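Side-chain contacts in hydrogenase expression/formation protein HypE (Desulfovibrio vulgaris subsp. vulgaris, PDB 2Z1U), which binds ATP and magnesium and probably drives the ATP-dependent dehydration that makes the cyanide ligands of [NiFe] hydrogenases during their maturation: residues Glu150-Pro155 with Val204-Val209; Ser54-Thr59 with Val79-Met84. One frame throughout, in Å; residues are numbered along the deposited sequence.

Contact 1 of 2, residues Glu150-Pro155 with Val204-Val209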
ATOM      1  N   GLU A 150      16.979   1.986   1.625  1.00 54.45           N
ATOM      2  CA  GLU A 150      18.185   2.352   0.895  1.00 54.97           C
ATOM      3  C   GLU A 150      19.007   1.087   0.580  1.00 54.42           C
ATOM      4  O   GLU A 150      19.381   0.340   1.488  1.00 53.74           O
ATOM      5  CB  GLU A 150      18.985   3.365   1.728  1.00 55.02           C
ATOM      6  CG  GLU A 150      18.191   4.667   1.951  1.00 56.04           C
ATOM      7  CD  GLU A 150      18.698   5.523   3.109  1.00 56.84           C
ATOM      8  OE1 GLU A 150      18.908   4.979   4.222  1.00 59.64           O
ATOM      9  OE2 GLU A 150      18.866   6.748   2.897  1.00 57.74           O
ATOM     10  N   ILE A 151      19.275   0.837  -0.699  1.00 54.41           N
ATOM     11  CA  ILE A 151      20.078  -0.332  -1.067  1.00 54.70           C
ATOM     12  C   ILE A 151      21.515  -0.159  -0.574  1.00 55.14           C
ATOM     13  O   ILE A 151      22.104   0.924  -0.709  1.00 54.23           O
ATOM     14  CB  ILE A 151      19.972  -0.702  -2.568  1.00 55.15           C
ATOM     15  CG1 ILE A 151      18.562  -1.240  -2.862  1.00 55.10           C
ATOM     16  CG2 ILE A 151      21.009  -1.772  -2.945  1.00 53.96           C
ATOM     17  CD1 ILE A 151      18.159  -1.223  -4.303  1.00 56.31           C
ATOM     18  N   LEU A 152      22.042  -1.224   0.034  1.00 54.91           N
ATOM     19  CA  LEU A 152      23.323  -1.178   0.745  1.00 56.02           C
ATOM     20  C   LEU A 152      24.518  -1.648  -0.078  1.00 56.25           C
ATOM     21  O   LEU A 152      25.656  -1.361   0.275  1.00 56.00           O
ATOM     22  CB  LEU A 152      23.249  -1.989   2.047  1.00 55.74           C
ATOM     23  CG  LEU A 152      22.235  -1.541   3.107  1.00 56.53           C
ATOM     24  CD1 LEU A 152      22.047  -2.638   4.143  1.00 57.40           C
ATOM     25  CD2 LEU A 152      22.655  -0.227   3.767  1.00 57.22           C
ATOM     26  N   VAL A 153      24.262  -2.375  -1.164  1.00 57.02           N
ATOM     27  CA  VAL A 153      25.344  -2.993  -1.943  1.00 57.77           C
ATOM     28  C   VAL A 153      25.052  -3.043  -3.433  1.00 58.29           C
ATOM     29  O   VAL A 153      23.890  -3.080  -3.844  1.00 58.24           O
ATOM     30  CB  VAL A 153      25.658  -4.445  -1.482  1.00 57.64           C
ATOM     31  CG1 VAL A 153      26.460  -4.451  -0.198  1.00 58.14           C
ATOM     32  CG2 VAL A 153      24.383  -5.287  -1.353  1.00 57.72           C
ATOM     33  N   ASP A 154      26.125  -3.055  -4.227  1.00 58.89           N
ATOM     34  CA  ASP A 154      26.033  -3.290  -5.664  1.00 59.39           C
ATOM     35  C   ASP A 154      27.141  -4.258  -6.089  1.00 59.16           C
ATOM     36  O   ASP A 154      28.317  -3.983  -5.852  1.00 59.27           O
ATOM     37  CB  ASP A 154      26.123  -1.971  -6.443  1.00 60.06           C
ATOM     38  CG  ASP A 154      25.553  -2.082  -7.853  1.00 61.84           C
ATOM     39  OD1 ASP A 154      26.148  -2.782  -8.693  1.00 65.00           O
ATOM     40  OD2 ASP A 154      24.509  -1.457  -8.127  1.00 66.05           O
ATOM     41  N   PRO A 155      26.767  -5.407  -6.697  1.00 58.67           N
ATOM     42  CA  PRO A 155      25.383  -5.831  -6.954  1.00 58.31           C
ATOM     43  C   PRO A 155      24.631  -6.259  -5.687  1.00 57.58           C
ATOM     44  O   PRO A 155      25.239  -6.763  -4.736  1.00 57.92           O
ATOM     45  CB  PRO A 155      25.557  -7.022  -7.905  1.00 58.45           C
ATOM     46  CG  PRO A 155      26.904  -7.546  -7.616  1.00 58.73           C
ATOM     47  CD  PRO A 155      27.746  -6.383  -7.207  1.00 58.76           C
ATOM     48  N   VAL A 204      19.818  -8.644  10.756  1.00 48.63           N
ATOM     49  CA  VAL A 204      20.624  -9.779  10.242  1.00 49.74           C
ATOM     50  C   VAL A 204      21.061  -9.531   8.792  1.00 48.83           C
ATOM     51  O   VAL A 204      22.209  -9.790   8.450  1.00 48.63           O
ATOM     52  CB  VAL A 204      19.890 -11.165  10.307  1.00 50.88           C
ATOM     53  CG1 VAL A 204      20.923 -12.330  10.317  1.00 52.21           C
ATOM     54  CG2 VAL A 204      19.087 -11.263  11.552  1.00 53.77           C
ATOM     55  N   VAL A 205      20.138  -9.053   7.947  1.00 48.53           N
ATOM     56  CA  VAL A 205      20.440  -8.770   6.532  1.00 48.14           C
ATOM     57  C   VAL A 205      21.518  -7.695   6.375  1.00 48.35           C
ATOM     58  O   VAL A 205      22.436  -7.856   5.581  1.00 47.04           O
ATOM     59  CB  VAL A 205      19.181  -8.385   5.700  1.00 49.37           C
ATOM     60  CG1 VAL A 205      19.567  -7.921   4.291  1.00 49.81           C
ATOM     61  CG2 VAL A 205      18.219  -9.570   5.585  1.00 46.12           C
ATOM     62  N   GLU A 206      21.400  -6.596   7.127  1.00 48.20           N
ATOM     63  CA  GLU A 206      22.416  -5.554   7.077  1.00 48.44           C
ATOM     64  C   GLU A 206      23.821  -6.131   7.360  1.00 48.26           C
ATOM     65  O   GLU A 206      24.768  -5.879   6.597  1.00 47.73           O
ATOM     66  CB  GLU A 206      22.058  -4.373   8.008  1.00 48.45           C
ATOM     67  CG  GLU A 206      23.152  -3.281   8.059  1.00 49.63           C
ATOM     68  CD  GLU A 206      22.642  -1.918   8.484  1.00 50.18           C
ATOM     69  OE1 GLU A 206      21.473  -1.595   8.196  1.00 53.16           O
ATOM     70  OE2 GLU A 206      23.426  -1.146   9.082  1.00 54.57           O
ATOM     71  N   LYS A 207      23.951  -6.933   8.421  1.00 48.17           N
ATOM     72  CA  LYS A 207      25.248  -7.519   8.768  1.00 48.57           C
ATOM     73  C   LYS A 207      25.723  -8.510   7.709  1.00 48.60           C
ATOM     74  O   LYS A 207      26.912  -8.562   7.410  1.00 48.64           O
ATOM     75  CB  LYS A 207      25.247  -8.181  10.148  1.00 48.67           C
ATOM     76  CG  LYS A 207      26.658  -8.496  10.632  1.00 48.60           C
ATOM     77  CD  LYS A 207      26.691  -9.133  12.006  1.00 48.89           C
ATOM     78  CE  LYS A 207      28.118  -9.113  12.549  1.00 47.92           C
ATOM     79  NZ  LYS A 207      28.184  -9.695  13.910  1.00 48.00           N
ATOM     80  N   LEU A 208      24.797  -9.281   7.130  1.00 48.44           N
ATOM     81  CA  LEU A 208      25.142 -10.202   6.050  1.00 48.63           C
ATOM     82  C   LEU A 208      25.747  -9.455   4.870  1.00 48.88           C
ATOM     83  O   LEU A 208      26.808  -9.817   4.370  1.00 49.01           O
ATOM     84  CB  LEU A 208      23.905 -10.959   5.566  1.00 47.78           C
ATOM     85  CG  LEU A 208      23.396 -12.147   6.382  1.00 47.42           C
ATOM     86  CD1 LEU A 208      22.120 -12.690   5.733  1.00 50.05           C
ATOM     87  CD2 LEU A 208      24.461 -13.256   6.524  1.00 47.54           C
ATOM     88  N   VAL A 209      25.054  -8.411   4.439  1.00 48.57           N
ATOM     89  CA  VAL A 209      25.376  -7.713   3.211  1.00 49.98           C
ATOM     90  C   VAL A 209      26.662  -6.867   3.342  1.00 50.46           C
ATOM     91  O   VAL A 209      27.541  -6.900   2.460  1.00 50.88           O
ATOM     92  CB  VAL A 209      24.103  -6.953   2.722  1.00 50.16           C
ATOM     93  CG1 VAL A 209      24.379  -5.565   2.215  1.00 52.24           C
ATOM     94  CG2 VAL A 209      23.307  -7.835   1.722  1.00 50.82           C
TER
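L152 and V153 turn the same way at the first torsion: CG of L152 (chi1 -61°) and CG1 of V153 both lie anti to the carbonyl carbon, while V153 CG2 lies between the backbone N and the carbonyl carbon. Both methyls of V153 therefore face V209, whose CG1 is the focus of the contact. That methyl lies 3.4 Å from V153 CG1, tighter than usual van der Waals contact, and 3.6 Å from V153 CG2. V209 also has a chi1 of 138°, well off any staggered position, which suggests strain or some doubt about exactly where its methyls sit. The next touch comes from the CB of L152, which rests 3.8 Å from V209 CG1. One helical turn earlier, L152 CD1 reaches the aliphatic part of E206, with 4.1 Å to its CG, and the two side chains cross at about a right angle. E206 runs extended past this methyl, and its carboxylate is held in a salt bridge with R88, a residue that L152 also touches. No hydrogen bond joins the two segments; the meeting is apolar and small. It places the loop leaving strand 141-151 of the four-stranded sheet against helix 202-212 of the C-terminal family region, an interdomain join within the two-domain fold of the AIR synthase (PurM-like) relatives.

Contact 2 of 2, residues Ser54-Thr59 with Val79-Met84. With MG (magnesium ion), chain B; MG (magnesium ion), chain C; ATP (adenosine-5'-triphosphate), chain D.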
ATOM      1  N   SER A  54       8.658  -2.213  -1.660  1.00 49.12           N
ATOM      2  CA  SER A  54       7.799  -3.408  -1.634  1.00 49.29           C
ATOM      3  C   SER A  54       6.441  -3.097  -1.021  1.00 49.26           C
ATOM      4  O   SER A  54       6.352  -2.267  -0.096  1.00 48.43           O
ATOM      5  CB  SER A  54       8.479  -4.482  -0.774  1.00 50.79           C
ATOM      6  OG  SER A  54       7.688  -5.654  -0.720  1.00 54.23           O
ATOM      7  N   THR A  55       5.390  -3.753  -1.504  1.00 48.30           N
ATOM      8  CA  THR A  55       4.083  -3.646  -0.849  1.00 48.44           C
ATOM      9  C   THR A  55       3.501  -5.035  -0.552  1.00 48.77           C
ATOM     10  O   THR A  55       3.729  -5.967  -1.299  1.00 49.92           O
ATOM     11  CB  THR A  55       3.069  -2.815  -1.684  1.00 47.05           C
ATOM     12  OG1 THR A  55       1.956  -2.472  -0.856  1.00 48.73           O
ATOM     13  CG2 THR A  55       2.534  -3.608  -2.919  1.00 47.89           C
ATOM     14  N   ASP A  56       2.727  -5.143   0.519  1.00 49.13           N
ATOM     15  CA  ASP A  56       2.014  -6.384   0.833  1.00 48.70           C
ATOM     16  C   ASP A  56       0.746  -6.066   1.589  1.00 48.22           C
ATOM     17  O   ASP A  56       0.746  -5.183   2.448  1.00 48.00           O
ATOM     18  CB  ASP A  56       2.896  -7.341   1.679  1.00 47.98           C
ATOM     19  CG  ASP A  56       3.721  -8.274   0.820  1.00 50.57           C
ATOM     20  OD1 ASP A  56       3.102  -9.117   0.148  1.00 51.06           O
ATOM     21  OD2 ASP A  56       4.970  -8.200   0.831  1.00 49.45           O
ATOM     22  N   SER A  57      -0.338  -6.770   1.262  1.00 47.71           N
ATOM     23  CA  SER A  57      -1.541  -6.686   2.074  1.00 48.38           C
ATOM     24  C   SER A  57      -1.568  -7.889   2.998  1.00 48.93           C
ATOM     25  O   SER A  57      -1.068  -8.949   2.646  1.00 49.22           O
ATOM     26  CB  SER A  57      -2.816  -6.677   1.239  1.00 47.64           C
ATOM     27  OG  SER A  57      -2.846  -5.594   0.339  1.00 48.80           O
ATOM     28  N   TYR A  58      -2.189  -7.715   4.163  1.00 49.27           N
ATOM     29  CA  TYR A  58      -2.214  -8.724   5.218  1.00 49.43           C
ATOM     30  C   TYR A  58      -3.666  -9.053   5.528  1.00 49.82           C
ATOM     31  O   TYR A  58      -4.486  -8.161   5.744  1.00 50.03           O
ATOM     32  CB  TYR A  58      -1.415  -8.238   6.441  1.00 49.66           C
ATOM     33  CG  TYR A  58       0.044  -8.045   6.067  1.00 49.66           C
ATOM     34  CD1 TYR A  58       0.477  -6.835   5.511  1.00 48.91           C
ATOM     35  CD2 TYR A  58       0.981  -9.097   6.195  1.00 50.22           C
ATOM     36  CE1 TYR A  58       1.789  -6.648   5.121  1.00 51.45           C
ATOM     37  CE2 TYR A  58       2.333  -8.929   5.782  1.00 52.24           C
ATOM     38  CZ  TYR A  58       2.724  -7.689   5.248  1.00 51.99           C
ATOM     39  OH  TYR A  58       4.034  -7.435   4.856  1.00 50.45           O
ATOM     40  N   THR A  59      -3.983 -10.345   5.492  1.00 49.77           N
ATOM     41  CA  THR A  59      -5.369 -10.820   5.511  1.00 49.52           C
ATOM     42  C   THR A  59      -5.511 -11.972   6.515  1.00 49.22           C
ATOM     43  O   THR A  59      -6.458 -12.751   6.443  1.00 49.05           O
ATOM     44  CB  THR A  59      -5.827 -11.317   4.102  1.00 49.54           C
ATOM     45  OG1 THR A  59      -4.920 -12.317   3.644  1.00 50.05           O
ATOM     46  CG2 THR A  59      -5.851 -10.177   3.077  1.00 49.37           C
ATOM     47  N   VAL A  79       9.021  -4.845   6.236  1.00 48.98           N
ATOM     48  CA  VAL A  79      10.419  -4.635   6.639  1.00 49.00           C
ATOM     49  C   VAL A  79      11.286  -5.758   6.011  1.00 49.04           C
ATOM     50  O   VAL A  79      12.321  -5.481   5.384  1.00 48.81           O
ATOM     51  CB  VAL A  79      10.572  -4.596   8.193  1.00 49.09           C
ATOM     52  CG1 VAL A  79      12.045  -4.785   8.633  1.00 50.42           C
ATOM     53  CG2 VAL A  79      10.019  -3.292   8.779  1.00 48.20           C
ATOM     54  N   ASN A  80      10.842  -7.017   6.147  1.00 48.68           N
ATOM     55  CA  ASN A  80      11.576  -8.148   5.579  1.00 49.10           C
ATOM     56  C   ASN A  80      11.699  -8.106   4.052  1.00 49.73           C
ATOM     57  O   ASN A  80      12.795  -8.306   3.526  1.00 50.62           O
ATOM     58  CB  ASN A  80      11.001  -9.512   6.054  1.00 49.05           C
ATOM     59  CG  ASN A  80      11.188  -9.718   7.551  1.00 49.41           C
ATOM     60  OD1 ASN A  80      11.886  -8.939   8.209  1.00 49.53           O
ATOM     61  ND2 ASN A  80      10.513 -10.706   8.109  1.00 46.01           N
ATOM     62  N   ASP A  81      10.597  -7.859   3.344  1.00 49.16           N
ATOM     63  CA  ASP A  81      10.640  -7.833   1.883  1.00 50.01           C
ATOM     64  C   ASP A  81      11.617  -6.779   1.330  1.00 49.63           C
ATOM     65  O   ASP A  81      12.376  -7.051   0.406  1.00 48.89           O
ATOM     66  CB  ASP A  81       9.230  -7.642   1.288  1.00 50.09           C
ATOM     67  CG  ASP A  81       8.685  -8.925   0.669  1.00 52.48           C
ATOM     68  OD1 ASP A  81       7.533  -8.961   0.179  1.00 58.80           O
ATOM     69  OD2 ASP A  81       9.442  -9.907   0.633  1.00 50.98           O
ATOM     70  N   VAL A  82      11.564  -5.572   1.884  1.00 48.66           N
ATOM     71  CA  VAL A  82      12.538  -4.532   1.533  1.00 48.62           C
ATOM     72  C   VAL A  82      13.978  -5.020   1.772  1.00 48.41           C
ATOM     73  O   VAL A  82      14.854  -4.823   0.917  1.00 48.75           O
ATOM     74  CB  VAL A  82      12.269  -3.225   2.294  1.00 48.53           C
ATOM     75  CG1 VAL A  82      13.440  -2.229   2.103  1.00 47.99           C
ATOM     76  CG2 VAL A  82      10.928  -2.596   1.836  1.00 47.39           C
ATOM     77  N   SER A  83      14.207  -5.665   2.919  1.00 48.28           N
ATOM     78  CA  SER A  83      15.522  -6.240   3.273  1.00 48.54           C
ATOM     79  C   SER A  83      16.051  -7.267   2.278  1.00 49.16           C
ATOM     80  O   SER A  83      17.272  -7.369   2.080  1.00 49.03           O
ATOM     81  CB  SER A  83      15.513  -6.855   4.686  1.00 48.14           C
ATOM     82  OG  SER A  83      15.231  -5.867   5.688  1.00 48.21           O
ATOM     83  N   MET A  84      15.145  -8.029   1.657  1.00 49.59           N
ATOM     84  CA  MET A  84      15.550  -9.080   0.695  1.00 49.97           C
ATOM     85  C   MET A  84      16.332  -8.549  -0.507  1.00 49.90           C
ATOM     86  O   MET A  84      17.071  -9.294  -1.131  1.00 51.01           O
ATOM     87  CB  MET A  84      14.339  -9.898   0.220  1.00 49.27           C
ATOM     88  CG  MET A  84      13.542 -10.612   1.316  1.00 50.20           C
ATOM     89  SD  MET A  84      14.495 -11.750   2.359  1.00 50.15           S
ATOM     90  CE  MET A  84      15.109 -10.680   3.677  1.00 49.74           C
TER
HETATM   91 MG    MG B 343       3.369 -10.182  -1.539  1.00 29.89          MG
HETATM   92 MG    MG C 344       9.064 -12.026   0.158  1.00 47.30          MG
HETATM   93  PG  ATP D 342       4.000 -13.006  -0.099  1.00 35.45           P
HETATM   94  O1G ATP D 342       2.975 -11.966  -0.591  1.00 33.38           O
HETATM   95  O2G ATP D 342       3.519 -14.407  -0.315  1.00 35.54           O
HETATM   96  O3G ATP D 342       4.532 -12.750   1.303  1.00 34.28           O
HETATM   97  PB  ATP D 342       6.164 -11.755  -1.594  1.00 32.62           P
HETATM   98  O1B ATP D 342       5.398 -10.482  -1.178  1.00 33.27           O
HETATM   99  O2B ATP D 342       7.629 -11.826  -1.290  1.00 32.11           O
HETATM  100  O3B ATP D 342       5.317 -12.993  -1.031  1.00 30.93           O
HETATM  101  PA  ATP D 342       4.650 -11.959  -3.999  1.00 33.57           P
HETATM  102  O1A ATP D 342       4.338 -13.440  -4.197  1.00 33.86           O
HETATM  103  O2A ATP D 342       3.524 -11.213  -3.340  1.00 31.81           O
HETATM  104  O3A ATP D 342       6.074 -11.840  -3.199  1.00 32.57           O
HETATM  105  O5' ATP D 342       5.100 -11.269  -5.337  1.00 32.87           O
HETATM  106  C5' ATP D 342       5.915 -11.938  -6.309  1.00 34.10           C
HETATM  107  C4' ATP D 342       6.276 -10.912  -7.362  1.00 31.58           C
HETATM  108  O4' ATP D 342       5.057 -10.590  -8.062  1.00 34.10           O
HETATM  109  C3' ATP D 342       6.795  -9.614  -6.766  1.00 31.27           C
HETATM  110  O3' ATP D 342       7.839  -9.113  -7.625  1.00 30.21           O
HETATM  111  C2' ATP D 342       5.602  -8.654  -6.815  1.00 31.66           C
HETATM  112  O2' ATP D 342       6.055  -7.315  -7.019  1.00 30.01           O
HETATM  113  C1' ATP D 342       4.795  -9.172  -8.022  1.00 29.40           C
HETATM  114  N9  ATP D 342       3.326  -8.986  -7.879  1.00 27.43           N
HETATM  115  C8  ATP D 342       2.483  -9.695  -7.116  1.00 26.17           C
HETATM  116  N7  ATP D 342       1.216  -9.242  -7.263  1.00 26.25           N
HETATM  117  C5  ATP D 342       1.286  -8.199  -8.112  1.00 26.40           C
HETATM  118  C6  ATP D 342       0.317  -7.244  -8.700  1.00 27.01           C
HETATM  119  N6  ATP D 342      -0.986  -7.322  -8.355  1.00 28.10           N
HETATM  120  N1  ATP D 342       0.785  -6.331  -9.544  1.00 26.47           N
HETATM  121  C2  ATP D 342       2.080  -6.216  -9.896  1.00 27.22           C
HETATM  122  N3  ATP D 342       3.008  -7.069  -9.401  1.00 26.52           N
HETATM  123  C4  ATP D 342       2.655  -8.048  -8.529  1.00 24.24           C
HETATM  124  O   HOH W   1       3.977  -8.574  -2.496  1.00 28.53           O
HETATM  125  O   HOH W   2       8.482 -14.330  -0.632  1.00 34.37           O
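Two carboxylates come within hydrogen-bonding distance without a donor between them: D56 OD2 and D81 OD1 are 2.8 Å apart. Their planes differ by 32°, while the side chains themselves cross at about a right angle. The two metals probably make this tolerable. D56 uses its other oxygen, OD1, on one magnesium ion at 2.0 Å, and D81 uses OD2 on the second magnesium ion at 2.2 Å. The two facing oxygens also lie near the same beta-phosphate oxygen, ATP O1B, which is 3.0 Å from D81 OD1. D81 has chi1 at -106°, away from the staggered positions, consistent with a carboxylate pulled into place by its metal. Next to the acidic pair, side chains close the gap: S54 CB sits 4.0 Å from V82 CG2, and S54 OG presses on D81 CB at 3.2 Å, while donating a hydrogen bond to the backbone O of D41 of the second subunit. Strand 54-58 and helix 79-83 run roughly antiparallel, their axes 8.0 Å apart. The magnesium on D56 gathers one oxygen from each of the three phosphates and is also bound by a water and D129 of the second subunit; the other, besides D81, is bound by ATP O2B, a water, D220 and D41 of the second subunit. The chemistry implies that two cations probably offset the crowded negative charge, holding the triphosphate in a fixed shape at the subunit interface.

Contact 2 comes first along the chain and closes before contact 1 opens, yet their centres lie only about 16 Å apart. They share one mixed four-stranded sheet, in which strands 50-58 and 141-151 are neighbours: contact 2 sets helix 70-83 against strand 50-58, and contact 1 sets helix 202-212 against the loop leaving strand 141-151. The two helices also meet directly, with V205 CG1 of helix 202-212 packing 3.2 Å from S83 O, and its CG2 against the methyl of M84. Contact 2 is buried near the chain's centre at the nucleotide site, whereas contact 1 is more peripheral. Both segment pairs also border the second subunit, which supplies part of the ATP site beside contact 2.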